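Local coordinates for D-isomer specific 2-hydroxyacid dehydrogenase family protein (Desulfovibrio vulgaris, PDB 5TX7), which probably catalyses the NAD-dependent interconversion of a D-2-hydroxyacid and the matching 2-oxoacid, at residues 115-120 / 280-285; 149-154 / 161-166; 2-7 / 20-25; 59-64 / 88-93. One frame throughout, in Å; residues are numbered along the deposited sequence.

Contact 1: 115-120 / 280-285; sequences CRRTAL and NCLITP
At one edge of the Rossmann-type sheet of the nucleotide-binding domain, R117 reaches from the break between two helices to N280 and L282, just before and on strand 281-283, one of the two outermost strands. The arginine is where helix 100-116 leaves helical geometry, with a positive phi of 55°, and it is also the N-cap residue of helix 118-126. The two backbones stay well apart, the nearest alpha carbons, R117 CA and N280 CA, being 10.4 Å from each other, so a long side chain must span the gap. R117 does this by bending once, at chi2 (-81°), and then running straight through CD and NE to the guanidinium. The edge of that flat group is turned to the backbone of N280, with NH2 3.9 Å from N280 CA. The amide oxygen N280 OD1 lies 4.2 Å from R117 NH2, and no hydrogen bond joins the two residues. The other nitrogen, R117 NH1, comes within 4.1 Å of L282 CD1, the two side chains sliding past each other in opposite directions. What results is van der Waals packing of a charged group against the residues where the strand begins. Close by, D122 of the second subunit accepts a hydrogen bond from I283 N. L282 also packs on L110 and E113 of helix 100-116, while its backbone pairs with strand 256-261.

Contact 2: 149-154 / 161-166; sequences KTMGIV and RRVGRI
I153 and V163 account for most of the surface buried here, where the first strand of the nucleotide-binding domain meets the helix that follows it in a Rossmann-type beta-alpha-beta unit. Strand 150-154 and helix segment 161-166 run almost exactly antiparallel, at 173°, with their axes 9.2 Å apart at closest approach. G155 and G157 in the turn and G160 in the helix's first part form a GxGxxG pattern, consistent with the dinucleotide-binding turn of such folds. I153 stands at the strand's end near this turn, and its CG1 arm lies beside its own backbone N and extends fully (chi2 173°), carrying CD1 to the helix surface. There it meets the bare backbone of G164, 3.5 Å from G164 CA, with no side chain coming between. The same methyl also touches the neighbouring helix residue, I153 CD1 lying 3.9 Å from V163 CG1. I153 also touches V174 of strand 173-177, and M151 touches F108 of helix 100-116. V163 places CG1 opposite its backbone N (chi1 166°), and this branch serves both strand residues: M151, two positions before I153, folds its thioether so that M151 CE ends 4.2 Å from V163 CG1.

Contact 3: 2-7 / 20-25; sequences MRIVAL and APIEEL
With chi1 at -55° and chi2 at 177°, I4 lays its CG1 arm beside the backbone N and stretches it straight out from strand 3-6, carrying CD1 to I22 and L25. I22, with a chi1 of -50°, sets its CG2 methyl opposite its own N, and this branch receives the incoming side chain. I4 CD1 stops 3.9 Å from I22 CG2, and the branch methyl I4 CG2 lies 4.1 Å from the same I22 CG2, so one methyl of the helix is met by two of the strand as the side chains pass obliquely. Further along, I4 CD1 is 4.4 Å from L25 CB. M2 touches with its root alone: M2 CB lies 3.9 Å from L25 O, and the thioether then leads away from the segment 20-25. A backbone hydrogen bond from L25 N to I22 O, 3.0 Å long, ties together the two residues that I4 CD1 touches. I4 also touches L28, V48 and L50 of the adjoining strands, and M299 and I306 of helix 292-310 pack on I22. Strand 3-6, helix 20-23 and strand 27-30 form a beta-alpha-beta unit in the five-stranded parallel sheet, whose 2-1-3-4-5 order is that of flavodoxin-like folds.

Contact 4: 59-64 / 88-93; sequences SALQAL and LGIPVS
Apolar side-chain packing joins L61, on helix 58-62, to L88 and I90, in the chain that leads to strand 92-93. L88 holds its CG beside the backbone N (chi1 -60°) and extends from there, so that one of its methyls rests against the base of the other leucine, with L88 CD1 3.6 Å from L61 CB. The far end of L61 is aimed at I90 instead, in a looser touch of 4.4 Å between L61 CD2 and I90 CD1. A84 of helix 82-87 and L67 also pack on L61, and V70 of strand 69-72 packs on I90, which places this pair in the buried part of the contact. The fold element behind it is a helix-to-strand connection of the flavodoxin-like domain: helix 82-87 closes at G89 with a Schellman motif, whose positive phi of 78° turns the chain between L88 and I90 and on into strand 92-93, the last in the order of the parallel sheet. The second kind of interaction is that of a polar residue using its hydrocarbon part. Q62 crosses L88 at about a right angle, and its methylene lies against the leucine fork, Q62 CG being 3.9 Å from L88 CD1 and equally far from L88 CD2. Beyond it, the amide nitrogen Q62 NE2 is 4.1 Å from L88 CD2. Both of these residues are exposed. No hydrogen bond crosses the contact; within 59-64, L64 N binds L61 O at 3.2 Å, and outside it N319 receives V92 N through OD1 while giving ND2 to I90 O.

The four contacts fall into two pairs, one in each alpha/beta domain. Contacts 1 and 2 reach the same seven-stranded sheet, contact 1 at an outermost strand and contact 2 at a more central one; their centres are about 20 Å apart, their nearest atoms about 5 Å, and both meet the second subunit. Contacts 3 and 4 share the five-stranded sheet, with centres about 18 Å apart and nearest atoms about 7 Å. Between the pairs the centres lie about 39 to 43 Å apart, on opposite sides of the chain's centre. In relatives the active site lies between such domains, and contact 2 adjoins the probable dinucleotide-binding turn. A bound PEG lies about 7 Å from R117's side chain.

Contact 1: 115-120 / 280-285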
loop_
_atom_site.group_PDB
_atom_site.type_symbol
_atom_site.label_atom_id
_atom_site.label_comp_id
_atom_site.label_asym_id
_atom_site.label_seq_id
_atom_site.Cartn_x
_atom_site.Cartn_y
_atom_site.Cartn_z
ATOM N N CYS A 115 -4.290 -4.926 -6.354
ATOM C CA CYS A 115 -3.870 -4.377 -7.638
ATOM C C CYS A 115 -2.501 -4.838 -8.124
ATOM O O CYS A 115 -2.306 -5.022 -9.325
ATOM C CB CYS A 115 -3.915 -2.860 -7.622
ATOM S SG CYS A 115 -5.638 -2.304 -7.598
ATOM N N ARG A 116 -1.567 -5.016 -7.188
ATOM C CA ARG A 116 -0.177 -5.431 -7.497
ATOM C C ARG A 116 0.177 -6.830 -6.994
ATOM O O ARG A 116 1.061 -7.475 -7.561
ATOM C CB ARG A 116 0.798 -4.427 -6.881
ATOM C CG ARG A 116 0.445 -2.954 -7.091
ATOM C CD ARG A 116 0.333 -2.605 -8.561
ATOM N NE ARG A 116 1.643 -2.623 -9.231
ATOM C CZ ARG A 116 2.281 -1.578 -9.754
ATOM N NH1 ARG A 116 1.770 -0.342 -9.715
ATOM N NH2 ARG A 116 3.464 -1.784 -10.325
ATOM N N ARG A 117 -0.483 -7.321 -5.941
ATOM C CA ARG A 117 -0.206 -8.649 -5.402
ATOM C C ARG A 117 1.271 -8.795 -5.050
ATOM O O ARG A 117 1.901 -9.767 -5.457
ATOM C CB ARG A 117 -0.700 -9.727 -6.378
ATOM C CG ARG A 117 -2.211 -9.835 -6.510
ATOM C CD ARG A 117 -2.778 -10.636 -5.360
ATOM N NE ARG A 117 -4.230 -10.751 -5.404
ATOM C CZ ARG A 117 -4.989 -11.268 -4.421
ATOM N NH1 ARG A 117 -4.456 -11.685 -3.263
ATOM N NH2 ARG A 117 -6.311 -11.343 -4.574
ATOM N N THR A 118 1.819 -7.844 -4.282
ATOM C CA THR A 118 3.269 -7.863 -4.001
ATOM C C THR A 118 3.666 -9.092 -3.237
ATOM O O THR A 118 4.689 -9.691 -3.530
ATOM C CB THR A 118 3.767 -6.657 -3.207
ATOM O OG1 THR A 118 3.017 -6.546 -2.000
ATOM C CG2 THR A 118 3.651 -5.387 -4.046
ATOM N N ALA A 119 2.859 -9.469 -2.260
ATOM C CA ALA A 119 3.149 -10.632 -1.413
ATOM C C ALA A 119 3.073 -11.953 -2.172
ATOM O O ALA A 119 3.837 -12.880 -1.880
ATOM C CB ALA A 119 2.212 -10.663 -0.213
ATOM N N LEU A 120 2.147 -12.051 -3.117
ATOM C CA LEU A 120 2.108 -13.205 -4.020
ATOM C C LEU A 120 3.427 -13.333 -4.791
ATOM O O LEU A 120 4.063 -14.363 -4.752
ATOM C CB LEU A 120 0.929 -13.120 -4.988
ATOM C CG LEU A 120 0.879 -14.176 -6.097
ATOM C CD1 LEU A 120 0.809 -15.578 -5.508
ATOM C CD2 LEU A 120 -0.305 -13.939 -7.024
ATOM N N ASN A 280 -10.272 -14.085 -5.445
ATOM C CA ASN A 280 -9.841 -12.678 -5.351
ATOM C C ASN A 280 -10.379 -11.932 -4.133
ATOM O O ASN A 280 -10.648 -10.732 -4.194
ATOM C CB ASN A 280 -10.228 -11.922 -6.619
ATOM C CG ASN A 280 -9.624 -12.530 -7.865
ATOM O OD1 ASN A 280 -8.431 -12.828 -7.897
ATOM N ND2 ASN A 280 -10.441 -12.709 -8.908
ATOM N N CYS A 281 -10.533 -12.639 -3.018
ATOM C CA CYS A 281 -11.023 -12.040 -1.782
ATOM C C CYS A 281 -9.874 -12.023 -0.785
ATOM O O CYS A 281 -9.279 -13.061 -0.489
ATOM C CB CYS A 281 -12.178 -12.854 -1.217
ATOM S SG CYS A 281 -13.090 -11.978 0.083
ATOM N N LEU A 282 -9.559 -10.831 -0.284
ATOM C CA LEU A 282 -8.506 -10.625 0.697
ATOM C C LEU A 282 -9.157 -10.265 2.039
ATOM O O LEU A 282 -9.992 -9.367 2.110
ATOM C CB LEU A 282 -7.590 -9.506 0.228
ATOM C CG LEU A 282 -6.235 -9.340 0.877
ATOM C CD1 LEU A 282 -5.369 -10.524 0.513
ATOM C CD2 LEU A 282 -5.589 -8.043 0.385
ATOM N N ILE A 283 -8.805 -10.996 3.093
ATOM C CA ILE A 283 -9.456 -10.846 4.384
ATOM C C ILE A 283 -8.386 -10.665 5.461
ATOM O O ILE A 283 -7.387 -11.383 5.494
ATOM C CB ILE A 283 -10.363 -12.041 4.721
ATOM C CG1 ILE A 283 -11.320 -12.317 3.554
ATOM C CG2 ILE A 283 -11.159 -11.761 5.994
ATOM C CD1 ILE A 283 -12.282 -13.469 3.805
ATOM N N THR A 284 -8.600 -9.689 6.334
ATOM C CA THR A 284 -7.709 -9.437 7.451
ATOM C C THR A 284 -8.557 -9.442 8.737
ATOM O O THR A 284 -9.720 -9.085 8.695
ATOM C CB THR A 284 -6.939 -8.085 7.266
ATOM O OG1 THR A 284 -7.838 -7.036 6.933
ATOM C CG2 THR A 284 -5.943 -8.188 6.124
ATOM N N PRO A 285 -7.974 -9.870 9.881
ATOM C CA PRO A 285 -8.757 -10.165 11.076
ATOM C C PRO A 285 -9.071 -8.946 11.962
ATOM O O PRO A 285 -8.575 -8.852 13.088
ATOM C CB PRO A 285 -7.860 -11.171 11.808
ATOM C CG PRO A 285 -6.501 -10.689 11.491
ATOM C CD PRO A 285 -6.574 -10.304 10.051
#

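Contact 2: 149-154 / 161-166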
loop_
_atom_site.group_PDB
_atom_site.type_symbol
_atom_site.label_atom_id
_atom_site.label_comp_id
_atom_site.label_asym_id
_atom_site.label_seq_id
_atom_site.Cartn_x
_atom_site.Cartn_y
_atom_site.Cartn_z
ATOM N N LYS A 149 -8.912 5.848 -12.209
ATOM C CA LYS A 149 -10.064 5.158 -11.636
ATOM C C LYS A 149 -10.847 6.094 -10.704
ATOM O O LYS A 149 -10.306 7.079 -10.215
ATOM C CB LYS A 149 -9.642 3.910 -10.849
ATOM C CG LYS A 149 -8.953 2.802 -11.625
ATOM C CD LYS A 149 -8.946 1.527 -10.772
ATOM C CE LYS A 149 -8.437 0.273 -11.471
ATOM N NZ LYS A 149 -8.748 0.181 -12.931
ATOM N N THR A 150 -12.117 5.775 -10.475
ATOM C CA THR A 150 -12.979 6.535 -9.576
ATOM C C THR A 150 -13.117 5.789 -8.240
ATOM O O THR A 150 -13.507 4.625 -8.200
ATOM C CB THR A 150 -14.350 6.796 -10.218
ATOM O OG1 THR A 150 -14.161 7.690 -11.308
ATOM C CG2 THR A 150 -15.331 7.446 -9.259
ATOM N N MET A 151 -12.773 6.488 -7.165
ATOM C CA MET A 151 -12.976 6.007 -5.814
ATOM C C MET A 151 -14.298 6.566 -5.321
ATOM O O MET A 151 -14.489 7.787 -5.274
ATOM C CB MET A 151 -11.829 6.476 -4.908
ATOM C CG MET A 151 -11.992 6.185 -3.431
ATOM S SD MET A 151 -11.763 4.453 -2.969
ATOM C CE MET A 151 -9.982 4.364 -2.977
ATOM N N GLY A 152 -15.199 5.655 -4.954
ATOM C CA GLY A 152 -16.504 5.976 -4.390
ATOM C C GLY A 152 -16.446 5.698 -2.909
ATOM O O GLY A 152 -16.109 4.587 -2.501
ATOM N N ILE A 153 -16.761 6.705 -2.107
ATOM C CA ILE A 153 -16.598 6.651 -0.654
ATOM C C ILE A 153 -17.981 6.751 -0.019
ATOM O O ILE A 153 -18.625 7.790 -0.099
ATOM C CB ILE A 153 -15.664 7.793 -0.184
ATOM C CG1 ILE A 153 -14.286 7.608 -0.816
ATOM C CG2 ILE A 153 -15.560 7.854 1.332
ATOM C CD1 ILE A 153 -13.324 8.747 -0.568
ATOM N N VAL A 154 -18.424 5.656 0.587
ATOM C CA VAL A 154 -19.731 5.562 1.228
ATOM C C VAL A 154 -19.573 5.985 2.677
ATOM O O VAL A 154 -19.115 5.213 3.507
ATOM C CB VAL A 154 -20.291 4.112 1.131
ATOM C CG1 VAL A 154 -21.655 3.992 1.794
ATOM C CG2 VAL A 154 -20.390 3.680 -0.326
ATOM N N ARG A 161 -12.929 10.975 4.506
ATOM C CA ARG A 161 -12.234 12.146 3.960
ATOM C C ARG A 161 -10.757 11.897 3.760
ATOM O O ARG A 161 -10.184 12.371 2.775
ATOM C CB ARG A 161 -12.384 13.345 4.887
ATOM C CG ARG A 161 -13.785 13.920 4.891
ATOM C CD ARG A 161 -13.969 14.804 6.099
ATOM N NE ARG A 161 -15.361 15.172 6.310
ATOM C CZ ARG A 161 -15.779 15.940 7.313
ATOM N NH1 ARG A 161 -14.910 16.409 8.214
ATOM N NH2 ARG A 161 -17.070 16.236 7.431
ATOM N N ARG A 162 -10.148 11.170 4.705
ATOM C CA ARG A 162 -8.737 10.753 4.603
ATOM C C ARG A 162 -8.550 9.842 3.395
ATOM O O ARG A 162 -7.638 10.035 2.593
ATOM C CB ARG A 162 -8.296 10.045 5.883
ATOM C CG ARG A 162 -6.813 9.904 6.076
ATOM C CD ARG A 162 -6.223 11.249 6.427
ATOM N NE ARG A 162 -5.406 11.703 5.344
ATOM C CZ ARG A 162 -5.012 12.962 5.190
ATOM N NH1 ARG A 162 -4.275 13.286 4.135
ATOM N NH2 ARG A 162 -5.322 13.916 6.080
ATOM N N VAL A 163 -9.441 8.863 3.241
ATOM C CA VAL A 163 -9.380 7.998 2.086
ATOM C C VAL A 163 -9.452 8.820 0.793
ATOM O O VAL A 163 -8.726 8.542 -0.163
ATOM C CB VAL A 163 -10.472 6.914 2.131
ATOM C CG1 VAL A 163 -10.622 6.227 0.780
ATOM C CG2 VAL A 163 -10.154 5.891 3.199
ATOM N N GLY A 164 -10.306 9.836 0.771
ATOM C CA GLY A 164 -10.448 10.691 -0.399
ATOM C C GLY A 164 -9.192 11.486 -0.715
ATOM O O GLY A 164 -8.800 11.584 -1.872
ATOM N N ARG A 165 -8.550 12.056 0.298
ATOM C CA ARG A 165 -7.310 12.801 0.049
ATOM C C ARG A 165 -6.222 11.870 -0.549
ATOM O O ARG A 165 -5.528 12.233 -1.509
ATOM C CB ARG A 165 -6.819 13.562 1.300
ATOM N N ILE A 166 -6.109 10.664 -0.016
ATOM C CA ILE A 166 -5.111 9.718 -0.495
ATOM C C ILE A 166 -5.427 9.337 -1.937
ATOM O O ILE A 166 -4.541 9.402 -2.814
ATOM C CB ILE A 166 -5.028 8.474 0.412
ATOM C CG1 ILE A 166 -4.495 8.877 1.793
ATOM C CG2 ILE A 166 -4.121 7.423 -0.205
ATOM C CD1 ILE A 166 -4.762 7.865 2.896
#

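Contact 3: 2-7 / 20-25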
loop_
_atom_site.group_PDB
_atom_site.type_symbol
_atom_site.label_atom_id
_atom_site.label_comp_id
_atom_site.label_asym_id
_atom_site.label_seq_id
_atom_site.Cartn_x
_atom_site.Cartn_y
_atom_site.Cartn_z
ATOM N N MET A 2 -6.399 5.783 43.690
ATOM C CA MET A 2 -7.449 5.279 42.813
ATOM C C MET A 2 -7.056 3.962 42.152
ATOM O O MET A 2 -5.925 3.778 41.739
ATOM C CB MET A 2 -7.709 6.327 41.726
ATOM C CG MET A 2 -8.656 5.894 40.620
ATOM S SD MET A 2 -9.384 7.336 39.861
ATOM C CE MET A 2 -10.689 7.680 41.060
ATOM N N ARG A 3 -8.019 3.074 41.975
ATOM C CA ARG A 3 -7.800 1.707 41.535
ATOM C C ARG A 3 -8.382 1.573 40.142
ATOM O O ARG A 3 -9.564 1.842 39.946
ATOM C CB ARG A 3 -8.489 0.753 42.510
ATOM C CG ARG A 3 -7.652 -0.444 42.954
ATOM C CD ARG A 3 -8.240 -1.088 44.200
ATOM N NE ARG A 3 -8.098 -0.218 45.372
ATOM C CZ ARG A 3 -8.977 -0.086 46.377
ATOM N NH1 ARG A 3 -10.142 -0.744 46.397
ATOM N NH2 ARG A 3 -8.685 0.745 47.381
ATOM N N ILE A 4 -7.545 1.177 39.181
ATOM C CA ILE A 4 -7.921 1.094 37.763
ATOM C C ILE A 4 -7.710 -0.332 37.260
ATOM O O ILE A 4 -6.637 -0.897 37.453
ATOM C CB ILE A 4 -7.070 2.054 36.891
ATOM C CG1 ILE A 4 -7.175 3.488 37.428
ATOM C CG2 ILE A 4 -7.564 2.040 35.468
ATOM C CD1 ILE A 4 -6.352 4.530 36.720
ATOM N N VAL A 5 -8.701 -0.895 36.576
ATOM C CA VAL A 5 -8.588 -2.256 36.037
ATOM C C VAL A 5 -8.875 -2.277 34.532
ATOM O O VAL A 5 -9.935 -1.813 34.087
ATOM C CB VAL A 5 -9.525 -3.234 36.762
ATOM C CG1 VAL A 5 -9.393 -4.643 36.204
ATOM C CG2 VAL A 5 -9.192 -3.255 38.245
ATOM N N ALA A 6 -7.920 -2.815 33.761
ATOM C CA ALA A 6 -8.124 -3.094 32.335
ATOM C C ALA A 6 -8.476 -4.584 32.165
ATOM O O ALA A 6 -7.663 -5.473 32.473
ATOM C CB ALA A 6 -6.881 -2.732 31.540
ATOM N N LEU A 7 -9.692 -4.840 31.697
ATOM C CA LEU A 7 -10.211 -6.201 31.587
ATOM C C LEU A 7 -9.728 -6.932 30.333
ATOM O O LEU A 7 -9.687 -8.153 30.322
ATOM C CB LEU A 7 -11.750 -6.208 31.661
ATOM C CG LEU A 7 -12.346 -5.723 32.987
ATOM C CD1 LEU A 7 -13.860 -5.592 32.885
ATOM C CD2 LEU A 7 -11.969 -6.641 34.151
ATOM N N ALA A 20 2.155 3.668 30.915
ATOM C CA ALA A 20 2.608 4.774 31.771
ATOM C C ALA A 20 1.618 5.948 31.943
ATOM O O ALA A 20 1.450 6.440 33.066
ATOM C CB ALA A 20 3.967 5.287 31.313
ATOM N N PRO A 21 0.954 6.390 30.860
ATOM C CA PRO A 21 -0.020 7.482 31.039
ATOM C C PRO A 21 -1.176 7.151 31.982
ATOM O O PRO A 21 -1.652 8.037 32.681
ATOM C CB PRO A 21 -0.539 7.733 29.615
ATOM C CG PRO A 21 0.565 7.259 28.728
ATOM C CD PRO A 21 1.156 6.070 29.436
ATOM N N ILE A 22 -1.613 5.891 32.000
ATOM C CA ILE A 22 -2.645 5.418 32.928
ATOM C C ILE A 22 -2.045 5.197 34.338
ATOM O O ILE A 22 -2.675 5.525 35.330
ATOM C CB ILE A 22 -3.298 4.095 32.466
ATOM C CG1 ILE A 22 -3.761 4.147 30.996
ATOM C CG2 ILE A 22 -4.471 3.721 33.368
ATOM C CD1 ILE A 22 -4.922 5.049 30.690
ATOM N N GLU A 23 -0.843 4.640 34.418
ATOM C CA GLU A 23 -0.174 4.377 35.703
ATOM C C GLU A 23 0.115 5.624 36.544
ATOM O O GLU A 23 0.177 5.529 37.761
ATOM C CB GLU A 23 1.110 3.577 35.504
ATOM C CG GLU A 23 0.844 2.145 35.071
ATOM C CD GLU A 23 2.070 1.402 34.535
ATOM O OE1 GLU A 23 2.955 2.016 33.868
ATOM O OE2 GLU A 23 2.068 0.172 34.691
ATOM N N GLU A 24 0.267 6.780 35.898
ATOM C CA GLU A 24 0.380 8.070 36.604
ATOM C C GLU A 24 -0.856 8.451 37.429
ATOM O O GLU A 24 -0.744 9.265 38.330
ATOM C CB GLU A 24 0.658 9.217 35.618
ATOM C CG GLU A 24 2.118 9.464 35.290
ATOM C CD GLU A 24 2.319 10.154 33.940
ATOM O OE1 GLU A 24 1.469 11.017 33.568
ATOM O OE2 GLU A 24 3.334 9.825 33.258
ATOM N N LEU A 25 -2.020 7.885 37.109
ATOM C CA LEU A 25 -3.319 8.340 37.629
ATOM C C LEU A 25 -3.942 7.421 38.683
ATOM O O LEU A 25 -5.061 7.668 39.139
ATOM C CB LEU A 25 -4.303 8.452 36.458
ATOM C CG LEU A 25 -3.860 9.263 35.250
ATOM C CD1 LEU A 25 -4.881 9.144 34.142
ATOM C CD2 LEU A 25 -3.679 10.716 35.634
#

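Contact 4: 59-64 / 88-93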
loop_
_atom_site.group_PDB
_atom_site.type_symbol
_atom_site.label_atom_id
_atom_site.label_comp_id
_atom_site.label_asym_id
_atom_site.label_seq_id
_atom_site.Cartn_x
_atom_site.Cartn_y
_atom_site.Cartn_z
ATOM N N SER A 59 -26.448 -6.170 35.265
ATOM C CA SER A 59 -26.183 -7.102 36.364
ATOM C C SER A 59 -24.723 -7.051 36.817
ATOM O O SER A 59 -24.470 -7.101 38.002
ATOM C CB SER A 59 -26.629 -8.529 35.986
ATOM O OG SER A 59 -25.699 -9.160 35.121
ATOM N N ALA A 60 -23.781 -6.936 35.885
ATOM C CA ALA A 60 -22.358 -6.722 36.229
ATOM C C ALA A 60 -22.101 -5.362 36.891
ATOM O O ALA A 60 -21.371 -5.298 37.882
ATOM C CB ALA A 60 -21.460 -6.877 35.001
ATOM N N LEU A 61 -22.712 -4.299 36.353
ATOM C CA LEU A 61 -22.568 -2.935 36.886
ATOM C C LEU A 61 -23.113 -2.791 38.320
ATOM O O LEU A 61 -22.484 -2.172 39.153
ATOM C CB LEU A 61 -23.238 -1.911 35.960
ATOM C CG LEU A 61 -22.665 -1.751 34.539
ATOM C CD1 LEU A 61 -23.701 -1.150 33.577
ATOM C CD2 LEU A 61 -21.363 -0.970 34.493
ATOM N N GLN A 62 -24.266 -3.372 38.601
ATOM C CA GLN A 62 -24.811 -3.403 39.980
ATOM C C GLN A 62 -24.031 -4.270 40.975
ATOM O O GLN A 62 -24.118 -4.059 42.182
ATOM C CB GLN A 62 -26.265 -3.866 39.976
ATOM C CG GLN A 62 -27.194 -2.832 39.404
ATOM C CD GLN A 62 -28.610 -3.216 39.644
ATOM O OE1 GLN A 62 -29.045 -4.277 39.208
ATOM N NE2 GLN A 62 -29.342 -2.371 40.362
ATOM N N ALA A 63 -23.285 -5.249 40.473
ATOM C CA ALA A 63 -22.400 -6.093 41.305
ATOM C C ALA A 63 -21.028 -5.445 41.533
ATOM O O ALA A 63 -20.160 -6.039 42.176
ATOM C CB ALA A 63 -22.228 -7.464 40.673
ATOM N N LEU A 64 -20.842 -4.211 41.033
ATOM C CA LEU A 64 -19.629 -3.430 41.254
ATOM C C LEU A 64 -19.992 -2.058 41.848
ATOM O O LEU A 64 -19.851 -1.036 41.189
ATOM C CB LEU A 64 -18.893 -3.275 39.922
ATOM C CG LEU A 64 -18.453 -4.553 39.212
ATOM C CD1 LEU A 64 -17.969 -4.220 37.808
ATOM C CD2 LEU A 64 -17.373 -5.294 39.974
ATOM N N LEU A 88 -27.267 4.263 37.213
ATOM C CA LEU A 88 -26.423 3.998 38.388
ATOM C C LEU A 88 -25.396 5.114 38.679
ATOM O O LEU A 88 -24.620 5.005 39.636
ATOM C CB LEU A 88 -25.672 2.660 38.214
ATOM C CG LEU A 88 -26.475 1.371 38.033
ATOM C CD1 LEU A 88 -25.526 0.219 37.710
ATOM C CD2 LEU A 88 -27.299 1.047 39.264
ATOM N N GLY A 89 -25.378 6.163 37.861
ATOM C CA GLY A 89 -24.497 7.316 38.060
ATOM C C GLY A 89 -23.058 7.100 37.641
ATOM O O GLY A 89 -22.160 7.706 38.210
ATOM N N ILE A 90 -22.843 6.257 36.629
ATOM C CA ILE A 90 -21.510 5.936 36.117
ATOM C C ILE A 90 -21.364 6.538 34.721
ATOM O O ILE A 90 -21.965 6.036 33.782
ATOM C CB ILE A 90 -21.301 4.403 36.049
ATOM C CG1 ILE A 90 -21.413 3.785 37.456
ATOM C CG2 ILE A 90 -19.930 4.060 35.441
ATOM C CD1 ILE A 90 -21.631 2.293 37.453
ATOM N N PRO A 91 -20.574 7.620 34.573
ATOM C CA PRO A 91 -20.237 8.114 33.231
ATOM C C PRO A 91 -19.463 7.077 32.433
ATOM O O PRO A 91 -18.615 6.385 32.996
ATOM C CB PRO A 91 -19.333 9.322 33.501
ATOM C CG PRO A 91 -19.527 9.686 34.935
ATOM C CD PRO A 91 -19.948 8.432 35.639
ATOM N N VAL A 92 -19.758 6.965 31.144
ATOM C CA VAL A 92 -19.018 6.083 30.245
ATOM C C VAL A 92 -18.418 6.958 29.163
ATOM O O VAL A 92 -19.145 7.691 28.479
ATOM C CB VAL A 92 -19.903 4.996 29.599
ATOM C CG1 VAL A 92 -19.073 4.077 28.726
ATOM C CG2 VAL A 92 -20.593 4.173 30.670
ATOM N N SER A 93 -17.101 6.878 29.008
ATOM C CA SER A 93 -16.419 7.597 27.942
ATOM C C SER A 93 -15.879 6.644 26.868
ATOM O O SER A 93 -15.529 5.490 27.171
ATOM C CB SER A 93 -15.280 8.431 28.525
ATOM O OG SER A 93 -15.777 9.487 29.324
#